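Local structure of probable chitinase A (4TX8) at residues M254-P259 against S287-Q292; V178-G183 against G214-L219. The protein probably hydrolyses internal glycosidic bonds of chitin as an endochitinase, and carries bound calcium and magnesium ions. One frame throughout, in Å; residues are numbered along the deposited sequence.

Contact 1 of 2, residues M254-P259 against S287-Q292; sequences MAPEHP and SVIHVQ. With CA (calcium ion), chain D.
Gln292 lays its amide against the carbonyl oxygen of Ala255 and the CG methylene of Glu257, beside a calcium ion. Its CG is anti to the carbonyl carbon (chi1 -63°) and the chain extended beyond it, carrying NE2 to 3.0 Å from Ala255 O at an angle too poor for a hydrogen bond; the amide instead donates to Asp218 OD1. Ala255 O binds the calcium at 2.4 Å. The oxygen end of the amide, Gln292 OE1, lies 3.2 Å from Glu257 CG, and the carboxylate and amide planes are turned 25° apart. Glu257 reaches the metal only through water: its OE2 accepts from the calcium-bound water at 2.9 Å, its OE1 from Asn296.

Pro256 and Ile289 form the apolar part, their side chains crossing at about a right angle; Pro256 CG lies 4.0 Å from Ile289 CD1. Ile289 CG1 stands anti to the backbone N (chi1 175°), which brings CD1 against CG and CD of the proline ring. The Ala255 methyl meets the His290 ring at its edge, in the ring plane, 3.5 Å from ND1, and a small side chain fits between that ring, Tyr112 and Met395. Val291 CG1 packs on CB of His258, whose NE2 donates to Gly297 O.

Parallel strand pairing through Met254 and Ile289 ends as the first chain leaves strand 251-254 for a loop, yet Gln292 N reaches Pro256 O at 3.0 Å. Strand 288-292 has 345-350 along its other edge, while strands 108-114 and 393-397, other parts of the barrel wall, bring Tyr112 and Met395 onto Ala255 and His290.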
# COMPACT_ATOMS: atom_id res chain seq x y z
N MET A 254 -0.48 -4.90 -6.94
CA MET A 254 -1.24 -5.85 -6.14
C MET A 254 -0.78 -5.78 -4.70
O MET A 254 0.42 -5.68 -4.42
CB MET A 254 -1.07 -7.28 -6.66
CG MET A 254 -1.40 -7.46 -8.13
SD MET A 254 -0.93 -9.12 -8.66
CE MET A 254 -1.41 -9.05 -10.39
N ALA A 255 -1.73 -5.85 -3.77
CA ALA A 255 -1.38 -5.85 -2.35
C ALA A 255 -2.06 -6.98 -1.59
O ALA A 255 -2.80 -6.73 -0.64
CB ALA A 255 -1.74 -4.50 -1.73
N PRO A 256 -1.80 -8.24 -1.98
CA PRO A 256 -2.45 -9.33 -1.26
C PRO A 256 -1.74 -9.66 0.06
O PRO A 256 -0.54 -9.41 0.19
CB PRO A 256 -2.35 -10.50 -2.24
CG PRO A 256 -1.12 -10.22 -3.02
CD PRO A 256 -0.93 -8.73 -3.06
N GLU A 257 -2.48 -10.18 1.02
CA GLU A 257 -1.91 -10.64 2.28
C GLU A 257 -1.11 -11.91 2.03
O GLU A 257 -1.46 -12.69 1.15
CB GLU A 257 -3.02 -10.87 3.30
CG GLU A 257 -3.92 -9.65 3.47
CD GLU A 257 -5.12 -9.90 4.35
OE1 GLU A 257 -4.97 -10.53 5.42
OE2 GLU A 257 -6.23 -9.46 3.98
N HIS A 258 -0.04 -12.12 2.80
CA HIS A 258 0.90 -13.18 2.45
C HIS A 258 0.34 -14.62 2.45
O HIS A 258 0.87 -15.45 1.72
CB HIS A 258 2.17 -13.09 3.33
CG HIS A 258 1.98 -13.48 4.76
ND1 HIS A 258 1.74 -14.78 5.16
CD2 HIS A 258 2.08 -12.75 5.90
CE1 HIS A 258 1.66 -14.83 6.48
NE2 HIS A 258 1.86 -13.61 6.95
N PRO A 259 -0.73 -14.91 3.22
CA PRO A 259 -1.27 -16.26 3.02
C PRO A 259 -1.75 -16.53 1.59
O PRO A 259 -1.70 -17.68 1.14
CB PRO A 259 -2.46 -16.31 3.99
CG PRO A 259 -2.08 -15.37 5.07
CD PRO A 259 -1.35 -14.25 4.39
N SER A 287 3.28 -3.97 -12.46
CA SER A 287 4.26 -2.93 -12.18
C SER A 287 4.98 -3.21 -10.87
O SER A 287 6.21 -3.16 -10.80
CB SER A 287 3.59 -1.55 -12.11
OG SER A 287 2.77 -1.32 -13.24
N VAL A 288 4.21 -3.51 -9.82
CA VAL A 288 4.80 -3.91 -8.54
C VAL A 288 3.80 -4.69 -7.69
O VAL A 288 2.62 -4.35 -7.63
CB VAL A 288 5.31 -2.68 -7.74
CG1 VAL A 288 4.20 -1.68 -7.49
CG2 VAL A 288 5.95 -3.12 -6.42
N ILE A 289 4.26 -5.76 -7.06
CA ILE A 289 3.46 -6.40 -6.04
C ILE A 289 4.09 -6.12 -4.68
O ILE A 289 5.28 -6.35 -4.48
CB ILE A 289 3.31 -7.92 -6.25
CG1 ILE A 289 2.57 -8.54 -5.06
CG2 ILE A 289 4.67 -8.59 -6.46
CD1 ILE A 289 2.23 -10.01 -5.24
N HIS A 290 3.30 -5.57 -3.77
CA HIS A 290 3.76 -5.35 -2.41
C HIS A 290 2.85 -6.09 -1.44
O HIS A 290 1.80 -5.59 -1.03
CB HIS A 290 3.81 -3.85 -2.08
CG HIS A 290 2.77 -3.04 -2.78
ND1 HIS A 290 1.42 -3.27 -2.65
CD2 HIS A 290 2.88 -1.98 -3.62
CE1 HIS A 290 0.74 -2.39 -3.37
NE2 HIS A 290 1.61 -1.60 -3.97
N VAL A 291 3.27 -7.31 -1.11
CA VAL A 291 2.53 -8.16 -0.20
C VAL A 291 2.40 -7.50 1.17
O VAL A 291 3.33 -6.83 1.63
CB VAL A 291 3.20 -9.55 -0.09
CG1 VAL A 291 2.77 -10.28 1.17
CG2 VAL A 291 2.89 -10.38 -1.32
N GLN A 292 1.24 -7.65 1.79
CA GLN A 292 1.02 -7.12 3.12
C GLN A 292 1.59 -8.08 4.15
O GLN A 292 1.07 -9.17 4.38
CB GLN A 292 -0.48 -6.87 3.35
CG GLN A 292 -1.06 -5.81 2.41
CD GLN A 292 -2.58 -5.79 2.40
OE1 GLN A 292 -3.24 -6.60 3.03
NE2 GLN A 292 -3.15 -4.83 1.66
CA CA D . -4.97 -7.11 0.33
O HOH W 1 -6.48 -7.03 2.38

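Contact 2 of 2, residues V178-G183 against G214-L219; sequences VLSLGG and GIDLDL. With CA (calcium ion), chain D.
Ser180 and Asp216 join their side chains across two parallel strands: Ser180 OG donates to Asp216 OD2 at 3.0 Å, using the anti lone pair of that oxygen. Both groups stand anti to their backbone N atoms (chi1 -178° and 174°), and a small hydroxyl suits the short gap where the strands come close. Asp216 has further donors: OD2 is also bonded to Tyr112 OH and OD1 to Ser253 OG, so both oxygens of this buried carboxylate are supplied and its rotation is fixed.

The main chain is equally well served. Leu179 N donates to Gly214 O and Leu179 O receives Asp216 N at 2.9 Å; Leu181 N meets Asp216 O at 2.8 Å in a nearly straight bond, and Leu181 O accepts from Asp218 N. Past this point the chains stay close, and Gly182, where a side chain would run into Asp218 O, lets its CA lie 3.3 Å from that oxygen. Asp218 OD1 binds the calcium at 2.4 Å and accepts from Gln292 NE2, while Glu220 shares the metal. Residues 180-183 form the SxGG signature of family 18, and 214-219 hold the middle of its DxxDxDxE signature, whose final glutamate, here Glu220, serves in relatives as the catalytic acid.

Turned to the other face, Leu181 lies side by side with Leu219, Leu181 CB 3.6 Å from Leu219 CD2, and also with Leu217. Helix 193-210, the connection of this beta-alpha-beta crossover, covers that face through Phe199, Leu203 and Ile206. Strand 135-143 flanks 176-182 and strand 251-254 flanks 214-218 in the barrel wall.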
# COMPACT_ATOMS: atom_id res chain seq x y z
N VAL A 178 -2.82 6.06 -8.42
CA VAL A 178 -3.58 4.90 -8.88
C VAL A 178 -4.81 4.67 -8.00
O VAL A 178 -4.85 5.08 -6.84
CB VAL A 178 -2.68 3.63 -8.93
CG1 VAL A 178 -1.21 4.02 -8.82
CG2 VAL A 178 -3.04 2.64 -7.85
N LEU A 179 -5.82 4.03 -8.58
CA LEU A 179 -7.07 3.77 -7.89
C LEU A 179 -7.08 2.36 -7.32
O LEU A 179 -6.89 1.40 -8.06
CB LEU A 179 -8.25 3.97 -8.84
CG LEU A 179 -9.64 3.72 -8.24
CD1 LEU A 179 -9.87 4.64 -7.06
CD2 LEU A 179 -10.72 3.90 -9.30
N SER A 180 -7.30 2.22 -6.02
CA SER A 180 -7.30 0.90 -5.41
C SER A 180 -8.69 0.28 -5.33
O SER A 180 -9.67 0.95 -4.98
CB SER A 180 -6.69 0.94 -4.01
OG SER A 180 -6.67 -0.35 -3.44
N LEU A 181 -8.76 -1.00 -5.65
CA LEU A 181 -9.97 -1.78 -5.45
C LEU A 181 -9.88 -2.49 -4.11
O LEU A 181 -9.01 -3.35 -3.92
CB LEU A 181 -10.15 -2.80 -6.58
CG LEU A 181 -10.84 -2.39 -7.89
CD1 LEU A 181 -10.53 -0.96 -8.28
CD2 LEU A 181 -10.41 -3.34 -9.00
N GLY A 182 -10.76 -2.13 -3.18
CA GLY A 182 -10.74 -2.73 -1.86
C GLY A 182 -11.61 -1.98 -0.88
O GLY A 182 -12.53 -1.26 -1.27
N GLY A 183 -11.33 -2.15 0.41
CA GLY A 183 -12.03 -1.43 1.46
C GLY A 183 -13.45 -1.92 1.70
O GLY A 183 -13.83 -3.01 1.28
N GLY A 214 -3.54 3.97 -13.24
CA GLY A 214 -3.87 2.56 -13.26
C GLY A 214 -4.56 2.14 -11.99
O GLY A 214 -5.16 2.97 -11.30
N ILE A 215 -4.49 0.85 -11.67
CA ILE A 215 -5.22 0.33 -10.52
C ILE A 215 -4.35 -0.49 -9.57
O ILE A 215 -3.30 -1.01 -9.94
CB ILE A 215 -6.41 -0.55 -10.96
CG1 ILE A 215 -5.91 -1.84 -11.62
CG2 ILE A 215 -7.35 0.23 -11.88
CD1 ILE A 215 -7.02 -2.78 -12.03
N ASP A 216 -4.83 -0.60 -8.33
CA ASP A 216 -4.22 -1.44 -7.31
C ASP A 216 -5.25 -2.46 -6.85
O ASP A 216 -6.40 -2.12 -6.59
CB ASP A 216 -3.75 -0.58 -6.13
CG ASP A 216 -3.24 -1.42 -4.97
OD1 ASP A 216 -2.16 -2.04 -5.10
OD2 ASP A 216 -3.92 -1.46 -3.92
N LEU A 217 -4.83 -3.72 -6.74
CA LEU A 217 -5.74 -4.76 -6.28
C LEU A 217 -5.55 -5.05 -4.79
O LEU A 217 -4.56 -5.65 -4.38
CB LEU A 217 -5.56 -6.04 -7.10
CG LEU A 217 -5.65 -5.87 -8.62
CD1 LEU A 217 -5.43 -7.21 -9.31
CD2 LEU A 217 -6.99 -5.25 -9.02
N ASP A 218 -6.51 -4.61 -3.99
CA ASP A 218 -6.49 -4.83 -2.55
C ASP A 218 -7.84 -5.41 -2.16
O ASP A 218 -8.45 -4.99 -1.17
CB ASP A 218 -6.21 -3.52 -1.81
CG ASP A 218 -5.98 -3.72 -0.32
OD1 ASP A 218 -5.66 -4.85 0.10
OD2 ASP A 218 -6.11 -2.74 0.43
N LEU A 219 -8.32 -6.37 -2.94
CA LEU A 219 -9.73 -6.76 -2.89
C LEU A 219 -9.98 -8.21 -2.47
O LEU A 219 -11.12 -8.67 -2.50
CB LEU A 219 -10.37 -6.52 -4.26
CG LEU A 219 -9.59 -6.95 -5.52
CD1 LEU A 219 -9.40 -8.46 -5.62
CD2 LEU A 219 -10.27 -6.43 -6.77
CA CA D . -4.97 -7.11 0.33
O HOH W 1 -6.48 -7.03 2.38

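In the fold
Contact 2 comes first along the chain and closes before contact 1 opens; their centres lie 11 Å apart in the same sheet, the closed barrel of the family 18 domain. The order of neighbours is 176-182, 214-218, 251-254, 288-292, all parallel, so the two contacts are successive strand pairs bridged by the pairing of 214-218 with 251-254, where Ala255 N probably bonds to Leu217 O at 2.9 Å. At the C-terminal ends of these strands, where such barrels keep their active sites, both contacts supply calcium ligands, Glu220 and a water completing the observed set. The metal thus ties adjacent strand ends together, next to a citrate that probably came from the crystallisation liquor.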